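Local coordinates for protein apical membrane antigen 1 (PDB 3ZLE) that may take part in host-cell invasion by Toxoplasma sporozoites, as the conserved ectodomain of a moving-junction surface antigen of the AMA1 family, at residues A[56-61]-A[186-191]; A[117-122]-A[212-217]; A[221-226]-A[325-330]. One frame throughout, in Å; residues are numbered along the deposited sequence.

Contact 1 of 3, residues A[56-61]-A[186-191]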
loop_
_atom_site.group_PDB
_atom_site.type_symbol
_atom_site.label_atom_id
_atom_site.label_comp_id
_atom_site.label_asym_id
_atom_site.label_seq_id
_atom_site.Cartn_x
_atom_site.Cartn_y
_atom_site.Cartn_z
ATOM N N ALA A 56 1.469 -1.259 8.590
ATOM C CA ALA A 56 1.470 -2.026 9.811
ATOM C C ALA A 56 0.019 -2.108 10.323
ATOM O O ALA A 56 -0.818 -1.271 9.986
ATOM C CB ALA A 56 2.382 -1.346 10.861
ATOM N N ILE A 57 -0.284 -3.129 11.094
ATOM C CA ILE A 57 -1.548 -3.182 11.806
ATOM C C ILE A 57 -1.296 -2.676 13.219
ATOM O O ILE A 57 -0.713 -3.358 14.007
ATOM C CB ILE A 57 -2.052 -4.605 11.941
ATOM C CG1 ILE A 57 -2.204 -5.294 10.576
ATOM C CG2 ILE A 57 -3.289 -4.655 12.837
ATOM C CD1 ILE A 57 -3.053 -4.557 9.580
ATOM N N GLN A 58 -1.795 -1.490 13.520
ATOM C CA GLN A 58 -1.807 -0.945 14.873
ATOM C C GLN A 58 -2.780 -1.709 15.793
ATOM O O GLN A 58 -3.983 -1.774 15.530
ATOM C CB GLN A 58 -2.219 0.518 14.778
ATOM C CG GLN A 58 -2.518 1.189 16.102
ATOM C CD GLN A 58 -1.248 1.742 16.736
ATOM O OE1 GLN A 58 -0.739 1.188 17.725
ATOM N NE2 GLN A 58 -0.618 2.685 16.039
ATOM N N MET A 59 -2.275 -2.235 16.897
ATOM C CA MET A 59 -3.129 -2.940 17.859
ATOM C C MET A 59 -3.420 -2.108 19.098
ATOM O O MET A 59 -2.797 -1.076 19.316
ATOM C CB MET A 59 -2.473 -4.254 18.235
ATOM C CG MET A 59 -2.256 -5.135 17.026
ATOM S SD MET A 59 -2.220 -6.876 17.446
ATOM C CE MET A 59 -0.845 -6.886 18.565
ATOM N N HIS A 60 -4.380 -2.547 19.906
ATOM C CA HIS A 60 -4.776 -1.768 21.054
ATOM C C HIS A 60 -5.039 -2.611 22.274
ATOM O O HIS A 60 -5.997 -2.351 23.031
ATOM C CB HIS A 60 -5.995 -0.901 20.735
ATOM C CG HIS A 60 -5.761 0.095 19.645
ATOM N ND1 HIS A 60 -5.226 1.343 19.877
ATOM C CD2 HIS A 60 -6.050 0.052 18.326
ATOM C CE1 HIS A 60 -5.196 2.030 18.748
ATOM N NE2 HIS A 60 -5.686 1.265 17.792
ATOM N N GLN A 61 -4.125 -3.528 22.555
ATOM C CA GLN A 61 -4.214 -4.337 23.761
ATOM C C GLN A 61 -3.790 -3.469 24.938
ATOM O O GLN A 61 -3.174 -2.413 24.751
ATOM C CB GLN A 61 -3.313 -5.577 23.623
ATOM C CG GLN A 61 -3.610 -6.363 22.363
ATOM C CD GLN A 61 -2.716 -7.571 22.171
ATOM O OE1 GLN A 61 -1.482 -7.492 22.292
ATOM N NE2 GLN A 61 -3.325 -8.683 21.803
ATOM N N CYS A 186 -8.980 -4.065 19.581
ATOM C CA CYS A 186 -9.254 -3.441 18.294
ATOM C C CYS A 186 -7.949 -3.264 17.554
ATOM O O CYS A 186 -6.878 -3.288 18.155
ATOM C CB CYS A 186 -9.902 -2.062 18.460
ATOM S SG CYS A 186 -11.517 -2.020 19.303
ATOM N N PHE A 187 -8.045 -2.999 16.267
ATOM C CA PHE A 187 -6.881 -2.824 15.456
ATOM C C PHE A 187 -7.231 -2.232 14.110
ATOM O O PHE A 187 -8.341 -2.434 13.574
ATOM C CB PHE A 187 -6.089 -4.144 15.324
ATOM C CG PHE A 187 -6.884 -5.285 14.699
ATOM C CD1 PHE A 187 -6.994 -5.393 13.308
ATOM C CD2 PHE A 187 -7.413 -6.315 15.500
ATOM C CE1 PHE A 187 -7.687 -6.458 12.721
ATOM C CE2 PHE A 187 -8.102 -7.396 14.923
ATOM C CZ PHE A 187 -8.210 -7.483 13.523
ATOM N N GLU A 188 -6.275 -1.504 13.542
ATOM C CA GLU A 188 -6.452 -0.886 12.246
ATOM C C GLU A 188 -5.121 -0.684 11.514
ATOM O O GLU A 188 -4.053 -0.664 12.128
ATOM C CB GLU A 188 -7.266 0.443 12.366
ATOM C CG GLU A 188 -6.578 1.600 13.113
ATOM C CD GLU A 188 -6.525 1.439 14.649
ATOM O OE1 GLU A 188 -7.406 0.749 15.231
ATOM O OE2 GLU A 188 -5.655 2.088 15.300
ATOM N N PRO A 189 -5.166 -0.649 10.187
ATOM C CA PRO A 189 -3.917 -0.514 9.462
ATOM C C PRO A 189 -3.380 0.904 9.602
ATOM O O PRO A 189 -4.153 1.819 9.758
ATOM C CB PRO A 189 -4.317 -0.783 7.997
ATOM C CG PRO A 189 -5.655 -1.460 8.059
ATOM C CD PRO A 189 -6.315 -0.921 9.304
ATOM N N VAL A 190 -2.053 1.063 9.568
ATOM C CA VAL A 190 -1.422 2.378 9.614
ATOM C C VAL A 190 -0.090 2.326 8.855
ATOM O O VAL A 190 0.553 1.274 8.829
ATOM C CB VAL A 190 -1.229 2.822 11.071
ATOM C CG1 VAL A 190 0.018 2.159 11.694
ATOM C CG2 VAL A 190 -1.178 4.346 11.163
ATOM N N LYS A 191 0.252 3.391 8.111
ATOM C CA LYS A 191 1.661 3.611 7.719
ATOM C C LYS A 191 2.559 4.019 8.895
ATOM O O LYS A 191 2.320 5.041 9.542
ATOM C CB LYS A 191 1.788 4.662 6.629
ATOM C CG LYS A 191 1.366 4.239 5.230
ATOM C CD LYS A 191 1.968 2.930 4.796
ATOM C CE LYS A 191 1.595 2.522 3.370
ATOM N NZ LYS A 191 1.941 3.456 2.270
#

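Contact 2 of 3, residues A[117-122]-A[212-217]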
loop_
_atom_site.group_PDB
_atom_site.type_symbol
_atom_site.label_atom_id
_atom_site.label_comp_id
_atom_site.label_asym_id
_atom_site.label_seq_id
_atom_site.Cartn_x
_atom_site.Cartn_y
_atom_site.Cartn_z
ATOM N N PRO A 117 13.119 -16.537 -6.384
ATOM C CA PRO A 117 12.993 -15.127 -6.677
ATOM C C PRO A 117 14.227 -14.325 -6.273
ATOM O O PRO A 117 14.889 -14.662 -5.316
ATOM C CB PRO A 117 11.750 -14.702 -5.862
ATOM C CG PRO A 117 11.031 -15.990 -5.570
ATOM C CD PRO A 117 12.135 -16.990 -5.392
ATOM N N LYS A 118 14.541 -13.301 -7.061
ATOM C CA LYS A 118 15.687 -12.466 -6.827
ATOM C C LYS A 118 15.431 -11.273 -5.887
ATOM O O LYS A 118 16.377 -10.634 -5.491
ATOM C CB LYS A 118 16.292 -11.965 -8.150
ATOM C CG LYS A 118 16.316 -13.019 -9.274
ATOM C CD LYS A 118 17.528 -13.940 -9.134
ATOM C CE LYS A 118 17.134 -15.410 -9.141
ATOM N NZ LYS A 118 16.426 -15.870 -10.376
ATOM N N THR A 119 14.196 -11.073 -5.418
ATOM C CA THR A 119 13.914 -10.009 -4.438
ATOM C C THR A 119 13.375 -10.583 -3.160
ATOM O O THR A 119 12.562 -11.526 -3.164
ATOM C CB THR A 119 12.875 -8.967 -4.998
ATOM O OG1 THR A 119 11.560 -9.578 -5.060
ATOM C CG2 THR A 119 13.293 -8.553 -6.376
ATOM N N ALA A 120 13.733 -9.960 -2.047
ATOM C CA ALA A 120 13.282 -10.453 -0.741
ATOM C C ALA A 120 11.756 -10.434 -0.691
ATOM O O ALA A 120 11.126 -11.391 -0.216
ATOM C CB ALA A 120 13.873 -9.627 0.380
ATOM N N ILE A 121 11.164 -9.399 -1.256
ATOM C CA ILE A 121 9.687 -9.312 -1.310
ATOM C C ILE A 121 9.057 -10.455 -2.140
ATOM O O ILE A 121 8.095 -11.080 -1.694
ATOM C CB ILE A 121 9.180 -7.944 -1.840
ATOM C CG1 ILE A 121 9.373 -6.843 -0.773
ATOM C CG2 ILE A 121 7.686 -8.060 -2.209
ATOM C CD1 ILE A 121 9.307 -5.387 -1.323
ATOM N N GLY A 122 9.689 -10.794 -3.263
ATOM C CA GLY A 122 9.237 -11.913 -4.099
ATOM C C GLY A 122 9.334 -13.240 -3.346
ATOM O O GLY A 122 8.391 -14.052 -3.371
ATOM N N ASP A 212 8.793 -11.279 -8.673
ATOM C CA ASP A 212 9.732 -10.139 -8.622
ATOM C C ASP A 212 9.178 -8.958 -9.403
ATOM O O ASP A 212 9.773 -7.878 -9.403
ATOM C CB ASP A 212 11.097 -10.588 -9.202
ATOM C CG ASP A 212 11.833 -11.509 -8.283
ATOM O OD1 ASP A 212 11.655 -11.410 -7.035
ATOM O OD2 ASP A 212 12.678 -12.290 -8.776
ATOM N N ALA A 213 8.007 -9.124 -10.058
ATOM C CA ALA A 213 7.541 -8.076 -10.989
ATOM C C ALA A 213 7.305 -6.741 -10.313
ATOM O O ALA A 213 7.371 -5.701 -10.990
ATOM C CB ALA A 213 6.257 -8.511 -11.745
ATOM N N TRP A 214 6.787 -6.772 -9.093
ATOM C CA TRP A 214 6.508 -5.541 -8.327
ATOM C C TRP A 214 7.600 -4.497 -8.529
ATOM O O TRP A 214 7.299 -3.332 -8.601
ATOM C CB TRP A 214 6.369 -5.824 -6.798
ATOM C CG TRP A 214 7.655 -6.267 -6.165
ATOM C CD1 TRP A 214 8.153 -7.564 -6.109
ATOM C CD2 TRP A 214 8.685 -5.412 -5.572
ATOM N NE1 TRP A 214 9.413 -7.560 -5.474
ATOM C CE2 TRP A 214 9.766 -6.255 -5.186
ATOM C CE3 TRP A 214 8.777 -4.033 -5.323
ATOM C CZ2 TRP A 214 10.918 -5.754 -4.577
ATOM C CZ3 TRP A 214 9.902 -3.530 -4.731
ATOM C CH2 TRP A 214 10.988 -4.386 -4.375
ATOM N N GLN A 215 8.858 -4.895 -8.551
ATOM C CA GLN A 215 9.940 -3.961 -8.638
ATOM C C GLN A 215 9.822 -3.024 -9.797
ATOM O O GLN A 215 10.160 -1.937 -9.706
ATOM C CB GLN A 215 11.288 -4.641 -8.621
ATOM C CG GLN A 215 12.435 -3.728 -8.302
ATOM C CD GLN A 215 13.740 -4.401 -7.938
ATOM O OE1 GLN A 215 13.782 -5.350 -7.251
ATOM N NE2 GLN A 215 14.787 -3.847 -8.378
ATOM N N SER A 216 9.248 -3.508 -10.857
ATOM C CA SER A 216 9.089 -2.845 -12.107
ATOM C C SER A 216 7.710 -2.366 -12.426
ATOM O O SER A 216 7.549 -1.561 -13.237
ATOM C CB SER A 216 9.400 -3.829 -13.173
ATOM O OG SER A 216 10.720 -4.061 -13.263
ATOM N N ALA A 217 6.712 -2.939 -11.817
ATOM C CA ALA A 217 5.345 -2.714 -12.194
ATOM C C ALA A 217 4.579 -1.863 -11.237
ATOM O O ALA A 217 3.607 -1.305 -11.546
ATOM C CB ALA A 217 4.654 -4.025 -12.327
#

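Contact 3 of 3, residues A[221-226]-A[325-330]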
loop_
_atom_site.group_PDB
_atom_site.type_symbol
_atom_site.label_atom_id
_atom_site.label_comp_id
_atom_site.label_asym_id
_atom_site.label_seq_id
_atom_site.Cartn_x
_atom_site.Cartn_y
_atom_site.Cartn_z
ATOM N N ASP A 221 7.729 3.730 -4.783
ATOM C CA ASP A 221 8.392 4.907 -4.224
ATOM C C ASP A 221 7.698 6.229 -4.520
ATOM O O ASP A 221 6.933 6.351 -5.483
ATOM C CB ASP A 221 9.860 4.956 -4.701
ATOM C CG ASP A 221 10.591 3.657 -4.453
ATOM O OD1 ASP A 221 10.851 3.347 -3.273
ATOM O OD2 ASP A 221 10.922 2.945 -5.434
ATOM N N ALA A 222 7.921 7.205 -3.643
ATOM C CA ALA A 222 7.504 8.597 -3.856
ATOM C C ALA A 222 8.297 9.143 -5.010
ATOM O O ALA A 222 9.338 8.622 -5.340
ATOM C CB ALA A 222 7.772 9.415 -2.593
ATOM N N VAL A 223 7.747 10.124 -5.725
ATOM C CA VAL A 223 8.477 10.646 -6.829
ATOM C C VAL A 223 8.902 12.071 -6.440
ATOM O O VAL A 223 8.065 12.889 -6.089
ATOM C CB VAL A 223 7.632 10.635 -8.120
ATOM C CG1 VAL A 223 8.449 11.185 -9.268
ATOM C CG2 VAL A 223 7.163 9.219 -8.429
ATOM N N LYS A 224 10.206 12.332 -6.429
ATOM C CA LYS A 224 10.693 13.645 -5.991
ATOM C C LYS A 224 10.715 14.668 -7.106
ATOM O O LYS A 224 10.872 14.328 -8.306
ATOM C CB LYS A 224 12.036 13.563 -5.203
ATOM C CG LYS A 224 13.310 13.501 -6.016
ATOM C CD LYS A 224 14.559 13.183 -5.141
ATOM C CE LYS A 224 15.530 12.258 -5.894
ATOM N NZ LYS A 224 16.864 11.982 -5.235
ATOM N N ASP A 225 10.387 15.882 -6.733
ATOM C CA ASP A 225 10.321 17.017 -7.658
ATOM C C ASP A 225 9.401 16.812 -8.801
ATOM O O ASP A 225 9.729 17.177 -9.925
ATOM C CB ASP A 225 11.712 17.410 -8.145
ATOM C CG ASP A 225 12.677 17.664 -7.001
ATOM O OD1 ASP A 225 12.202 17.967 -5.864
ATOM O OD2 ASP A 225 13.875 17.382 -7.186
ATOM N N ALA A 226 8.203 16.299 -8.519
ATOM C CA ALA A 226 7.202 16.098 -9.576
ATOM C C ALA A 226 5.859 15.954 -8.950
ATOM O O ALA A 226 5.762 15.620 -7.772
ATOM C CB ALA A 226 7.529 14.856 -10.399
ATOM N N ASP A 325 -1.827 10.591 -15.581
ATOM C CA ASP A 325 -1.188 10.124 -16.816
ATOM C C ASP A 325 -0.015 11.012 -17.231
ATOM O O ASP A 325 0.536 10.871 -18.289
ATOM C CB ASP A 325 -2.230 10.019 -17.962
ATOM C CG ASP A 325 -2.883 11.352 -18.287
ATOM O OD1 ASP A 325 -2.376 12.399 -17.828
ATOM O OD2 ASP A 325 -3.853 11.375 -19.105
ATOM N N CYS A 326 0.404 11.904 -16.359
ATOM C CA CYS A 326 1.676 12.574 -16.586
ATOM C C CYS A 326 2.194 13.100 -15.272
ATOM O O CYS A 326 1.508 13.013 -14.211
ATOM C CB CYS A 326 1.510 13.730 -17.594
ATOM S SG CYS A 326 0.209 14.878 -17.095
ATOM N N PHE A 327 3.442 13.561 -15.320
ATOM C CA PHE A 327 4.075 14.238 -14.224
ATOM C C PHE A 327 4.418 15.639 -14.642
ATOM O O PHE A 327 4.996 15.855 -15.721
ATOM C CB PHE A 327 5.367 13.524 -13.859
ATOM C CG PHE A 327 5.157 12.346 -13.002
ATOM C CD1 PHE A 327 4.891 12.505 -11.648
ATOM C CD2 PHE A 327 5.084 11.069 -13.561
ATOM C CE1 PHE A 327 4.676 11.403 -10.849
ATOM C CE2 PHE A 327 4.865 9.962 -12.759
ATOM C CZ PHE A 327 4.674 10.121 -11.422
ATOM N N ALA A 328 4.132 16.591 -13.763
ATOM C CA ALA A 328 4.644 17.948 -13.937
ATOM C C ALA A 328 5.946 18.127 -13.124
ATOM O O ALA A 328 5.896 18.123 -11.892
ATOM C CB ALA A 328 3.582 18.950 -13.429
ATOM N N PRO A 329 7.098 18.268 -13.780
ATOM C CA PRO A 329 8.299 18.391 -12.894
ATOM C C PRO A 329 8.323 19.758 -12.201
ATOM O O PRO A 329 8.237 20.798 -12.869
ATOM C CB PRO A 329 9.496 18.248 -13.871
ATOM C CG PRO A 329 8.939 18.673 -15.198
ATOM C CD PRO A 329 7.458 18.323 -15.224
ATOM N N ILE A 330 8.326 19.735 -10.877
ATOM C CA ILE A 330 8.245 20.925 -10.046
ATOM C C ILE A 330 9.227 20.697 -8.912
ATOM O O ILE A 330 9.053 19.791 -8.156
ATOM C CB ILE A 330 6.874 21.041 -9.350
ATOM C CG1 ILE A 330 5.721 20.867 -10.347
ATOM C CG2 ILE A 330 6.798 22.342 -8.547
ATOM C CD1 ILE A 330 4.976 22.146 -10.637
#

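Contact 1 of 3, residues A[56-61]-A[186-191]
His60 and Glu188 meet in a histidine-carboxylate hydrogen bond laid over one face of a two-stranded antiparallel sheet. His60 NE2 donates to Glu188 OE2 at 2.6 Å and nearly straight, 169° at the hydrogen. The oxygen uses its syn lone pair and lies in the plane of the imidazole, so the ring meets the carboxylate with its edge; the two planes are 32° apart. Glu188 gets there by folding back: CG sits between its backbone N and carbonyl carbon (chi1 67°), and a second bend at chi2 carries the carboxylate toward the other strand. That carboxylate also lies alongside Gln58, whose CG is 3.4 Å from OE2. Farther along the same face, Ala56 CB and Val190 CG1 make a looser apolar contact.

Beneath run two hydrogen-bonded pairs, Ala56 with Val190 and Gln58 with Glu188. The first is the tighter, with Ala56 N to Val190 O and Val190 N to Ala56 O both at 2.7 Å. Between them, Pro189 has no N-H to give, but it falls at a non-hydrogen-bonded position opposite Ile57, so no N-H is called for there. Cys186, just ahead of Phe187, is disulfide-bonded to Cys173 in a loop.

The other face is greasy: Ile57 CG2 rests on Phe187 CB at 3.8 Å. There Phe88 packs edge-to-face on Phe187, and Pro189 and Lys191 lean on helix 253-262.

Contact 2 of 3, residues A[117-122]-A[212-217]
Thr119 and Asp212 form the tight half of this contact. Asp212 OD1 accepts from Thr119 OG1 at 2.7 Å and from Thr119 N at 3.0 Å, both arriving from the same face of the carboxylate, while OD2 turns its syn lone pair to Lys118 N at 2.7 Å. Three donors from two successive residues thus fix the rotation of the carboxylate.

While donating to Asp212 OD1, the Thr119 hydroxyl accepts twice. Gly122 N reaches OG1 at 2.9 Å, making Thr119 the N-cap of helix 120-129, and Trp214 NE1 donates to it at 3.0 Å, in the plane of the indole. Ile121 closes over one indole face, its CD1 standing 3.7 Å from the centroid of the six-membered ring in a CH-pi contact; Gln215 CB lies over the other face.

The solvent side is slacker. Lys118 is exposed and its NZ stays 5.4 Å from Asp212 OD2, while exposed Gln215 brings only OE1 near Thr119 CG2.

The contact fastens the start of helix 120-129 to the short helix 214-217, with helix 105-112 touching Pro117 through Leu112 and Ala120 through Asp105, and Pro51 touching both Ile121 and Trp214.

Contact 3 of 3, residues A[221-226]-A[325-330]
Ile330 N donates to Asp225 O at 3.1 Å, the one hydrogen bond between 221-226 and 325-330. It is a bent bond, 144° at the hydrogen, and the donor stands well above the carbonyl plane of Asp225, 62° out of it, away from either lone pair. The same oxygen lies 3.5 Å from Pro329 CA, in a C-H...O contact. A similar contact joins Ala226 CA to Ala328 O at 3.3 Å, so much of the backbone approach here is made through carbon-bound hydrogens.

The chain turns a corner at Lys224 and Asp225, and Asp225 takes a left-handed backbone conformation there. Before the corner, strand 222-223 pairs in parallel with strand 344-345; after it, strand 226-232 enters a three-stranded antiparallel sheet as the middle strand, with 235-238 along one edge and 326-330 along the other. The contact therefore sits where the chain passes from one sheet to the next. Farther along this pairing, Asp325 and Cys326 both face Gly229 of strand 226-232, a classic beta bulge, and the Cys326-Cys236 disulfide links the two outer strands of the sheet.

Phe327 fills the inside of the corner, its ring reaching in toward residues from both sides of the turn. Ala226 CB approaches Phe327 CD1 at 3.7 Å, while Val223, coming from the opposite direction, sets CG2 4.0 Å from Phe327 CZ. Trp9 and Phe22 meet the Phe327 ring edge-to-face, and Phe228 and Leu347 also touch it. The carboxylate of Asp225 accepts from Gly332 N through OD1. Pro329 packs against Phe377 and Gln379 of strand 376-383.

How the contacts relate
Contact 1 is the most buried of the three, whereas contacts 2 and 3 are only partly buried. Contacts 1 and 3 both involve strands, but the first is a regular two-stranded pairing with a polar face and an apolar one, and the other a corner between sheets packed mainly by apolar side chains. Contact 2 joins the N-terminal end of helix 120-129 to helix 214-217 and the residues just before it, and its strength lies in side-chain hydrogen bonds. Along the chain the segments of contacts 1 and 2 alternate, although nothing touches between them, nearest atoms being about 12 Å apart. Contact 3 follows directly on contact 2 in sequence, and lies across the chain's centre from contact 1.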